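Local atomic coordinates of iron-regulated ABC transporter siderophore-binding protein SirA (PDB entry 3MWG), a protein that probably binds iron-loaded siderophores at the cell surface and hands them to an ABC transporter for iron uptake in Staphylococcus aureus. Residues V125-K130 and D267-L272; N148-H153 and V207-N212; T191-I196 and E223-S228; P197-D202 and K233-V238. All coordinates share one frame; numbering follows the deposited sequence.

Contact 1: V125-K130 and D267-L272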
# COMPACT_ATOMS: atom_id res chain seq x y z
N VAL A 125 -3.94 14.30 6.20
CA VAL A 125 -4.47 14.45 4.83
C VAL A 125 -4.95 15.88 4.59
O VAL A 125 -4.51 16.53 3.60
CB VAL A 125 -5.59 13.41 4.56
CG1 VAL A 125 -6.35 13.71 3.24
CG2 VAL A 125 -4.98 11.98 4.54
N ALA A 126 -5.79 16.41 5.50
CA ALA A 126 -6.31 17.78 5.34
C ALA A 126 -5.18 18.81 5.29
O ALA A 126 -5.22 19.71 4.46
CB ALA A 126 -7.31 18.16 6.43
N ALA A 127 -4.18 18.67 6.18
CA ALA A 127 -3.03 19.59 6.18
C ALA A 127 -2.25 19.47 4.85
O ALA A 127 -1.81 20.48 4.28
CB ALA A 127 -2.11 19.34 7.41
N PHE A 128 -2.09 18.25 4.35
CA PHE A 128 -1.40 18.07 3.08
C PHE A 128 -2.16 18.75 1.94
O PHE A 128 -1.56 19.38 1.08
CB PHE A 128 -1.18 16.58 2.72
CG PHE A 128 -0.53 16.39 1.39
CD1 PHE A 128 0.87 16.31 1.29
CD2 PHE A 128 -1.30 16.31 0.21
CE1 PHE A 128 1.50 16.11 0.02
CE2 PHE A 128 -0.67 16.16 -1.05
CZ PHE A 128 0.75 16.05 -1.13
N GLN A 129 -3.47 18.60 1.88
CA GLN A 129 -4.24 19.26 0.83
C GLN A 129 -4.04 20.77 0.86
O GLN A 129 -3.84 21.40 -0.17
CB GLN A 129 -5.71 18.90 0.94
CG GLN A 129 -5.98 17.44 0.59
CD GLN A 129 -7.37 17.20 0.06
OE1 GLN A 129 -7.87 16.07 0.09
NE2 GLN A 129 -8.02 18.25 -0.43
N LYS A 130 -4.09 21.34 2.05
CA LYS A 130 -3.85 22.77 2.23
C LYS A 130 -2.44 23.14 1.79
O LYS A 130 -2.27 24.08 1.02
CB LYS A 130 -4.09 23.19 3.67
CG LYS A 130 -5.59 23.08 4.03
CD LYS A 130 -5.83 23.29 5.51
CE LYS A 130 -7.12 22.55 5.99
NZ LYS A 130 -8.30 23.03 5.23
N ASP A 267 6.80 11.18 2.62
CA ASP A 267 7.55 11.02 1.36
C ASP A 267 7.09 12.04 0.34
O ASP A 267 7.90 12.60 -0.40
CB ASP A 267 7.37 9.60 0.75
CG ASP A 267 8.19 8.52 1.45
OD1 ASP A 267 8.98 8.86 2.38
OD2 ASP A 267 8.04 7.33 1.08
N LEU A 268 5.79 12.27 0.28
CA LEU A 268 5.28 13.24 -0.68
C LEU A 268 5.76 14.65 -0.33
O LEU A 268 6.11 15.41 -1.23
CB LEU A 268 3.76 13.19 -0.77
CG LEU A 268 3.22 11.90 -1.41
CD1 LEU A 268 1.73 11.77 -1.12
CD2 LEU A 268 3.46 11.87 -2.91
N TYR A 269 5.77 15.03 0.95
CA TYR A 269 6.26 16.38 1.32
C TYR A 269 7.70 16.61 0.82
O TYR A 269 8.03 17.64 0.24
CB TYR A 269 6.21 16.61 2.84
CG TYR A 269 4.87 17.17 3.35
CD1 TYR A 269 4.54 18.52 3.18
CD2 TYR A 269 3.95 16.35 4.00
CE1 TYR A 269 3.32 19.03 3.66
CE2 TYR A 269 2.74 16.85 4.49
CZ TYR A 269 2.44 18.19 4.32
OH TYR A 269 1.25 18.68 4.81
N GLU A 270 8.55 15.64 1.09
CA GLU A 270 9.93 15.68 0.67
C GLU A 270 10.13 15.58 -0.85
O GLU A 270 10.86 16.38 -1.43
CB GLU A 270 10.67 14.56 1.39
CG GLU A 270 12.06 14.35 0.88
CD GLU A 270 12.68 13.14 1.51
OE1 GLU A 270 12.86 13.14 2.75
OE2 GLU A 270 12.97 12.17 0.76
N LYS A 271 9.51 14.60 -1.50
CA LYS A 271 9.72 14.42 -2.96
C LYS A 271 9.20 15.59 -3.78
O LYS A 271 9.80 15.97 -4.78
CB LYS A 271 9.14 13.09 -3.51
CG LYS A 271 9.98 11.83 -3.19
CD LYS A 271 11.34 11.99 -3.87
CE LYS A 271 12.00 10.67 -4.20
NZ LYS A 271 12.98 10.25 -3.20
N LEU A 272 8.10 16.18 -3.35
CA LEU A 272 7.50 17.31 -4.08
C LEU A 272 8.02 18.67 -3.56
O LEU A 272 7.68 19.72 -4.10
CB LEU A 272 5.98 17.25 -3.96
CG LEU A 272 5.29 16.02 -4.62
CD1 LEU A 272 3.79 16.07 -4.38
CD2 LEU A 272 5.59 15.95 -6.13
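With chi1 at 177°, F128 holds CG opposite its backbone N and sends its ring across to helix 258-271, where Y269 brings its own ring up to meet it. The two rings form an edge-to-face (T-shaped) pair, their centroids 5.3 Å apart and their planes at 81°. F128 presents its edge: CD1 of F128 sits over one face of Y269, displaced toward the rim and 3.7 Å from Y269 CE2. Next to it, CE1 of F128 packs on CB of L268 at 3.8 Å, while L272 CD1 lies more loosely at the far edge of the F128 ring. The phenol oxygen of Y269 passes close to the backbone of helix 111-136, with OH 3.2 Å from F128 CA, and finds its hydrogen-bond partner one residue beyond the segment, in D131. Long side chains thus bridge two nearly parallel helix segments whose axes stay 11.8 Å apart at an angle of 18°. In the fold, this joins the long helix 111-136 to the C-terminal helix 258-271. L169 and I274 pack against F128, and strand 203-208 meets the contact through F205 and H203, which touch L268 and L272.

Contact 2: N148-H153 and V207-N212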
# COMPACT_ATOMS: atom_id res chain seq x y z
N ASN A 148 5.49 1.05 -11.55
CA ASN A 148 6.49 0.13 -11.03
C ASN A 148 7.03 -0.76 -12.17
O ASN A 148 6.25 -1.47 -12.82
CB ASN A 148 5.91 -0.69 -9.86
CG ASN A 148 6.81 -1.84 -9.44
OD1 ASN A 148 6.42 -3.01 -9.54
ND2 ASN A 148 8.03 -1.52 -8.98
N PHE A 149 8.33 -0.67 -12.43
CA PHE A 149 8.93 -1.52 -13.48
C PHE A 149 9.26 -2.93 -12.99
O PHE A 149 9.74 -3.11 -11.87
CB PHE A 149 10.15 -0.85 -14.14
CG PHE A 149 9.84 0.48 -14.72
CD1 PHE A 149 9.16 0.59 -15.93
CD2 PHE A 149 10.21 1.65 -14.03
CE1 PHE A 149 8.86 1.85 -16.46
CE2 PHE A 149 9.92 2.89 -14.55
CZ PHE A 149 9.23 3.00 -15.77
N ARG A 150 8.98 -3.91 -13.83
CA ARG A 150 9.17 -5.32 -13.48
C ARG A 150 10.06 -6.05 -14.50
O ARG A 150 10.58 -5.42 -15.43
CB ARG A 150 7.81 -6.00 -13.38
CG ARG A 150 6.91 -5.41 -12.29
CD ARG A 150 6.98 -6.30 -11.06
NE ARG A 150 7.14 -5.53 -9.84
CZ ARG A 150 6.84 -5.98 -8.63
NH1 ARG A 150 6.34 -7.20 -8.49
NH2 ARG A 150 7.03 -5.19 -7.57
N ALA A 151 10.25 -7.36 -14.32
CA ALA A 151 11.13 -8.10 -15.23
C ALA A 151 10.62 -8.07 -16.66
O ALA A 151 11.36 -7.71 -17.57
CB ALA A 151 11.35 -9.55 -14.75
N ASP A 152 9.36 -8.44 -16.87
CA ASP A 152 8.82 -8.59 -18.22
C ASP A 152 7.76 -7.54 -18.59
O ASP A 152 7.38 -7.42 -19.76
CB ASP A 152 8.29 -10.02 -18.44
CG ASP A 152 7.58 -10.59 -17.22
OD1 ASP A 152 7.00 -9.82 -16.43
OD2 ASP A 152 7.61 -11.83 -17.03
N HIS A 153 7.32 -6.75 -17.60
CA HIS A 153 6.23 -5.80 -17.79
C HIS A 153 6.34 -4.56 -16.88
O HIS A 153 7.16 -4.51 -15.96
CB HIS A 153 4.90 -6.52 -17.57
CG HIS A 153 4.66 -6.91 -16.14
ND1 HIS A 153 5.25 -8.00 -15.55
CD2 HIS A 153 3.89 -6.34 -15.18
CE1 HIS A 153 4.85 -8.09 -14.29
NE2 HIS A 153 4.02 -7.10 -14.05
N VAL A 207 7.80 3.62 -8.13
CA VAL A 207 8.03 2.79 -6.97
C VAL A 207 9.09 1.77 -7.31
O VAL A 207 8.96 1.03 -8.28
CB VAL A 207 6.74 2.06 -6.50
CG1 VAL A 207 7.06 1.12 -5.32
CG2 VAL A 207 5.68 3.08 -6.10
N LYS A 208 10.13 1.73 -6.51
CA LYS A 208 11.24 0.82 -6.71
C LYS A 208 11.02 -0.59 -6.16
O LYS A 208 10.73 -0.77 -4.99
CB LYS A 208 12.50 1.44 -6.11
CG LYS A 208 13.57 1.69 -7.16
CD LYS A 208 14.27 0.38 -7.52
CE LYS A 208 15.56 0.19 -6.71
NZ LYS A 208 16.13 -1.18 -6.95
N SER A 209 11.16 -1.60 -7.01
CA SER A 209 11.10 -2.99 -6.54
C SER A 209 12.35 -3.33 -5.72
O SER A 209 13.44 -2.83 -6.01
CB SER A 209 10.97 -3.96 -7.72
OG SER A 209 9.63 -4.04 -8.18
N ASP A 210 12.18 -4.16 -4.69
CA ASP A 210 13.28 -4.73 -3.89
C ASP A 210 14.59 -4.77 -4.70
O ASP A 210 14.71 -5.54 -5.65
CB ASP A 210 12.86 -6.14 -3.42
CG ASP A 210 13.93 -6.87 -2.58
OD1 ASP A 210 14.97 -6.27 -2.21
OD2 ASP A 210 13.72 -8.08 -2.29
N PRO A 211 15.56 -3.91 -4.35
CA PRO A 211 16.85 -3.96 -5.05
C PRO A 211 17.62 -5.26 -4.81
O PRO A 211 18.50 -5.60 -5.59
CB PRO A 211 17.63 -2.76 -4.48
CG PRO A 211 16.94 -2.42 -3.20
CD PRO A 211 15.50 -2.79 -3.39
N ASN A 212 17.27 -6.00 -3.75
CA ASN A 212 17.91 -7.30 -3.46
C ASN A 212 17.25 -8.49 -4.17
O ASN A 212 17.74 -9.61 -4.07
CB ASN A 212 17.95 -7.60 -1.96
CG ASN A 212 18.76 -6.60 -1.16
OD1 ASN A 212 18.66 -6.58 0.07
ND2 ASN A 212 19.57 -5.77 -1.84
O HOH W 1 10.20 0.60 -10.59
O HOH W 2 11.32 -1.56 -9.91
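N148 and V207 face each other, their CA atoms 5.1 Å apart, at the C-terminal ends of the parallel neighbouring strands 144-149 and 203-208, where the two strands diverge into loops. These strands belong to the five-stranded mixed sheet of one lobe of the periplasmic-binding-protein fold, and the contact lies where direct backbone pairing gives way to side-chain and water bridges.

The carboxamide of N148 does most of the bridging. With CG anti to the backbone N (chi1 169°), it reaches across so that ND2 serves two acceptors across the contact, one at the strand end and one in the loop that follows. One N-H goes to V207 O at 2.8 Å, approaching from above the carbonyl plane; the other goes to S209 OG at 3.1 Å, almost straight at 167° and within the amide plane. The two bonds, both near the amide plane, fix the rotation of the group. Its oxygen faces R150, whose NE makes a weak hydrogen bond to N148 OD1. The bent side chain of R150 also brings NH2 to 2.9 Å from S209 OG, gathering amide, guanidinium and hydroxyl into one polar cluster. E249, at the start of helix 249-254, gives this guanidinium a long, weak ion pair.

Two waters fill in for missing backbone bonds. One accepts from F149 N and donates to V207 O. Further along, where the backbones are wider apart, the second donates to F149 O at 3.0 Å and accepts from S209 N at 2.9 Å.

Contact 3: T191-I196 and E223-S228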
# COMPACT_ATOMS: atom_id res chain seq x y z
N THR A 191 2.47 -4.41 -21.31
CA THR A 191 3.52 -5.12 -22.03
C THR A 191 3.96 -4.34 -23.26
O THR A 191 5.07 -4.53 -23.75
CB THR A 191 3.03 -6.51 -22.47
OG1 THR A 191 1.61 -6.56 -22.33
CG2 THR A 191 3.63 -7.56 -21.58
N SER A 192 3.08 -3.47 -23.76
CA SER A 192 3.37 -2.67 -24.94
C SER A 192 3.61 -1.22 -24.56
O SER A 192 2.87 -0.64 -23.76
CB SER A 192 2.21 -2.76 -25.94
OG SER A 192 2.27 -1.72 -26.90
N LYS A 193 4.64 -0.64 -25.18
CA LYS A 193 4.94 0.77 -24.98
C LYS A 193 3.87 1.67 -25.60
O LYS A 193 3.80 2.85 -25.27
CB LYS A 193 6.37 1.09 -25.46
CG LYS A 193 7.42 0.24 -24.74
CD LYS A 193 8.83 0.56 -25.21
CE LYS A 193 9.77 -0.57 -24.83
NZ LYS A 193 11.18 -0.09 -24.68
N GLU A 194 3.02 1.10 -26.45
CA GLU A 194 1.85 1.81 -26.99
C GLU A 194 0.84 2.16 -25.90
O GLU A 194 0.01 3.04 -26.09
CB GLU A 194 1.12 0.94 -28.04
CG GLU A 194 1.95 0.61 -29.28
CD GLU A 194 2.30 1.82 -30.10
OE1 GLU A 194 1.65 2.88 -29.91
OE2 GLU A 194 3.20 1.73 -30.94
N SER A 195 0.91 1.44 -24.79
CA SER A 195 0.05 1.74 -23.66
C SER A 195 0.65 2.78 -22.71
O SER A 195 -0.02 3.19 -21.76
CB SER A 195 -0.32 0.46 -22.92
OG SER A 195 -1.35 -0.23 -23.61
N ILE A 196 1.87 3.23 -22.97
CA ILE A 196 2.53 4.22 -22.08
C ILE A 196 1.72 5.50 -21.78
O ILE A 196 1.78 5.98 -20.64
CB ILE A 196 3.98 4.56 -22.51
CG1 ILE A 196 4.92 3.45 -22.07
CG2 ILE A 196 4.47 5.87 -21.85
CD1 ILE A 196 6.34 3.59 -22.56
N GLU A 223 13.20 -1.12 -16.97
CA GLU A 223 13.11 0.29 -16.65
C GLU A 223 13.89 1.14 -17.66
O GLU A 223 13.41 2.16 -18.12
CB GLU A 223 13.66 0.55 -15.26
CG GLU A 223 13.65 2.02 -14.92
CD GLU A 223 14.09 2.29 -13.51
OE1 GLU A 223 14.19 1.32 -12.72
OE2 GLU A 223 14.32 3.48 -13.20
N SER A 224 15.11 0.69 -17.98
CA SER A 224 15.97 1.38 -18.93
C SER A 224 15.32 1.52 -20.31
O SER A 224 15.31 2.59 -20.88
CB SER A 224 17.31 0.66 -19.04
OG SER A 224 18.25 1.45 -19.72
N GLU A 225 14.77 0.43 -20.84
CA GLU A 225 14.12 0.50 -22.15
C GLU A 225 12.93 1.45 -22.14
O GLU A 225 12.84 2.36 -22.97
CB GLU A 225 13.71 -0.90 -22.62
CG GLU A 225 14.71 -1.51 -23.58
CD GLU A 225 14.89 -3.01 -23.41
OE1 GLU A 225 16.03 -3.49 -23.56
OE2 GLU A 225 13.90 -3.72 -23.13
N TRP A 226 12.02 1.25 -21.19
CA TRP A 226 10.80 2.03 -21.13
C TRP A 226 11.09 3.52 -20.95
O TRP A 226 10.53 4.35 -21.66
CB TRP A 226 9.85 1.46 -20.04
CG TRP A 226 9.25 0.14 -20.45
CD1 TRP A 226 9.94 -1.03 -20.72
CD2 TRP A 226 7.86 -0.16 -20.67
NE1 TRP A 226 9.06 -2.02 -21.07
CE2 TRP A 226 7.79 -1.52 -21.06
CE3 TRP A 226 6.68 0.58 -20.58
CZ2 TRP A 226 6.57 -2.15 -21.35
CZ3 TRP A 226 5.48 -0.04 -20.86
CH2 TRP A 226 5.43 -1.39 -21.26
N THR A 227 12.01 3.87 -20.05
CA THR A 227 12.30 5.28 -19.79
C THR A 227 13.18 5.95 -20.87
O THR A 227 13.44 7.15 -20.80
CB THR A 227 12.89 5.55 -18.37
OG1 THR A 227 14.20 4.97 -18.24
CG2 THR A 227 11.97 4.99 -17.30
N SER A 228 13.60 5.16 -21.87
CA SER A 228 14.26 5.69 -23.08
C SER A 228 13.28 5.85 -24.24
O SER A 228 13.57 6.53 -25.22
CB SER A 228 15.41 4.76 -23.52
OG SER A 228 16.38 4.66 -22.50
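The indole of W226 projects from helix 216-228 into the bend formed by residues 191-196, and its six-membered ring is the tightly packed centre of the contact. I196, whose CB points toward the helix, lays CG1 and CD1 obliquely against the indole, with CD1 3.6 Å from W226 CE3. At the far end of the ring the loop backbone closes in: T191 O lies 3.7 Å from W226 CZ2, and S192 O is equally near CH2. F149 of strand 144-149 and L190 of strand 187-190 also touch this tryptophan, which is buried between the helix and the sheet.

K193 covers one face of the indole. Its chain runs extended beyond CG, so that successive parts of it lie along the bicycle. CG stands 4.0 Å from the centroid of the six-membered ring, only 6° off the normal, in a CH-pi contact. Farther out, NZ is 4.6 Å from the five-membered ring centroid, an off-centre cation-pi interaction.

Toward solvent the packing thins. Here the ammonium group passes over the exposed E225, with NZ 3.4 Å from E225 CB, yet it stays 4.8 Å from E225 OE2, too far for a salt bridge. The loop contains an ST turn, in which S192 OG accepts from E194 N, overlapping a short 3-10 segment.

The chemistry is therefore mainly apolar and aromatic: K193 contributes both its methylene chain and, off-centre, its charge, and nearby E225 probably adds only a diffuse electrostatic attraction.

Contact 4: P197-D202 and K233-V238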
# COMPACT_ATOMS: atom_id res chain seq x y z
N PRO A 197 0.95 6.04 -22.77
CA PRO A 197 0.10 7.23 -22.46
C PRO A 197 -0.92 7.02 -21.31
O PRO A 197 -1.39 8.01 -20.72
CB PRO A 197 -0.63 7.52 -23.79
CG PRO A 197 0.34 7.02 -24.87
CD PRO A 197 1.02 5.79 -24.23
N LEU A 198 -1.24 5.76 -21.00
CA LEU A 198 -2.15 5.45 -19.88
C LEU A 198 -1.58 5.96 -18.54
O LEU A 198 -2.31 6.25 -17.60
CB LEU A 198 -2.43 3.94 -19.83
CG LEU A 198 -3.49 3.39 -18.89
CD1 LEU A 198 -4.85 4.11 -19.06
CD2 LEU A 198 -3.62 1.85 -19.07
N MSE A 199 -0.27 6.11 -18.46
CA MSE A 199 0.35 6.62 -17.23
C MSE A 199 0.58 8.13 -17.27
O MSE A 199 1.15 8.69 -16.34
CB MSE A 199 1.63 5.84 -16.91
CG MSE A 199 2.79 6.16 -17.85
SE MSE A 199 4.39 4.99 -17.58
CE MSE A 199 3.67 3.24 -17.87
N ASN A 200 0.12 8.81 -18.32
CA ASN A 200 0.26 10.27 -18.35
C ASN A 200 -0.29 10.96 -17.08
O ASN A 200 -1.30 10.57 -16.49
CB ASN A 200 -0.31 10.90 -19.64
CG ASN A 200 0.26 12.29 -19.91
OD1 ASN A 200 1.43 12.56 -19.61
ND2 ASN A 200 -0.58 13.20 -20.44
N ALA A 201 0.42 11.98 -16.63
CA ALA A 201 0.09 12.63 -15.37
C ALA A 201 0.90 13.92 -15.31
O ALA A 201 1.83 14.10 -16.10
CB ALA A 201 0.42 11.70 -14.19
N ASP A 202 0.51 14.82 -14.41
CA ASP A 202 1.34 15.98 -14.14
C ASP A 202 2.52 15.57 -13.30
O ASP A 202 3.58 16.18 -13.40
CB ASP A 202 0.55 17.08 -13.44
CG ASP A 202 -0.67 17.46 -14.20
OD1 ASP A 202 -0.56 17.65 -15.43
OD2 ASP A 202 -1.74 17.51 -13.57
N LYS A 233 9.06 9.72 -23.07
CA LYS A 233 9.61 11.06 -23.22
C LYS A 233 8.52 12.06 -23.61
O LYS A 233 8.69 13.25 -23.41
CB LYS A 233 10.79 11.08 -24.22
CG LYS A 233 12.03 10.28 -23.75
CD LYS A 233 13.21 10.51 -24.71
CE LYS A 233 14.41 9.63 -24.40
NZ LYS A 233 14.68 9.58 -22.94
N ASN A 234 7.38 11.59 -24.14
CA ASN A 234 6.25 12.51 -24.44
C ASN A 234 5.24 12.69 -23.28
O ASN A 234 4.26 13.48 -23.38
CB ASN A 234 5.53 12.06 -25.71
CG ASN A 234 4.67 13.15 -26.32
OD1 ASN A 234 3.49 12.94 -26.60
ND2 ASN A 234 5.24 14.33 -26.51
N LEU A 235 5.45 11.96 -22.17
CA LEU A 235 4.56 12.11 -21.02
C LEU A 235 4.73 13.53 -20.46
O LEU A 235 5.85 14.05 -20.44
CB LEU A 235 4.84 11.05 -19.96
CG LEU A 235 4.56 9.60 -20.37
CD1 LEU A 235 5.07 8.65 -19.29
CD2 LEU A 235 3.09 9.37 -20.58
N ASP A 236 3.64 14.14 -20.02
CA ASP A 236 3.70 15.51 -19.48
C ASP A 236 4.67 15.62 -18.30
O ASP A 236 5.48 16.55 -18.27
CB ASP A 236 2.32 16.00 -19.02
CG ASP A 236 1.36 16.22 -20.18
OD1 ASP A 236 1.82 16.68 -21.25
OD2 ASP A 236 0.16 15.95 -20.01
N ALA A 237 4.58 14.68 -17.36
CA ALA A 237 5.44 14.71 -16.15
C ALA A 237 6.91 14.64 -16.52
O ALA A 237 7.77 15.31 -15.90
CB ALA A 237 5.07 13.60 -15.18
N VAL A 238 7.21 13.81 -17.51
CA VAL A 238 8.57 13.66 -18.00
C VAL A 238 9.11 14.93 -18.67
O VAL A 238 10.19 15.41 -18.30
CB VAL A 238 8.69 12.42 -18.92
CG1 VAL A 238 10.09 12.34 -19.55
CG2 VAL A 238 8.40 11.14 -18.12
O HOH W 3 -1.12 15.30 -17.49
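N200 and D236 grip each other through two hydrogen bonds, and the conformations of both side chains are set for it. N200 has CG anti to its own N (chi1 -159°), which swings the carboxamide across to the start of helix 236-239. There OD1 accepts from D236 N at 2.7 Å, in the carbonyl plane, and ND2 donates to D236 OD2 at 2.9 Å. For its part D236 turns its carboxylate back over the asparagine. The amide and carboxylate planes are 53° apart, and ND2 meets OD2 from above the carboxylate plane rather than within it.

L235, the N-cap residue just before the helix, fills the apolar side. Its CD1 packs on CG of selenomethionine M199 at 3.7 Å, and its CD2 lies against the backbone of N200. M199 has its CG between the backbone N and the carbonyl carbon (chi1 72°) and a chain bent at chi3; it crosses L235 at about a right angle, and W232 and L190 also touch it. One residue further along the helix, CB of A237 rests 3.5 Å from D202 O and packs on I204 of strand 203-208.

A water donates to both D202 OD1 and D236 OD2, linking two carboxylates that would otherwise probably repel; D202 OD2 has its own partner in the backbone N of K143. With L235 offering no polar side chain at the N-cap, the amide oxygen of N200 takes up a backbone N-H of the helix's first turn, an interaction consistent with capping supplied from a distant loop.

Overall arrangement
From the N terminus, the chain first runs through the lobe built on the six-stranded sheet, then along helix 111-136, where contact 1 begins. The long loop that contact 1 closes, ending only at helix 258-271, encloses the other three. Within it, contact 2 joins the ends of strands 144-149 and 203-208. Contacts 3 and 4 start consecutively in the loop between strands 187-190 and 203-208, and close on helix 216-228 and on helices 230-234 and 236-239. Contacts 2, 3 and 4 cross one another along the chain. F149 packs on W226, linking contacts 2 and 3, and I196 meets L235 where contacts 3 and 4 touch. Contact 1 stands apart, with no direct touch to the rest.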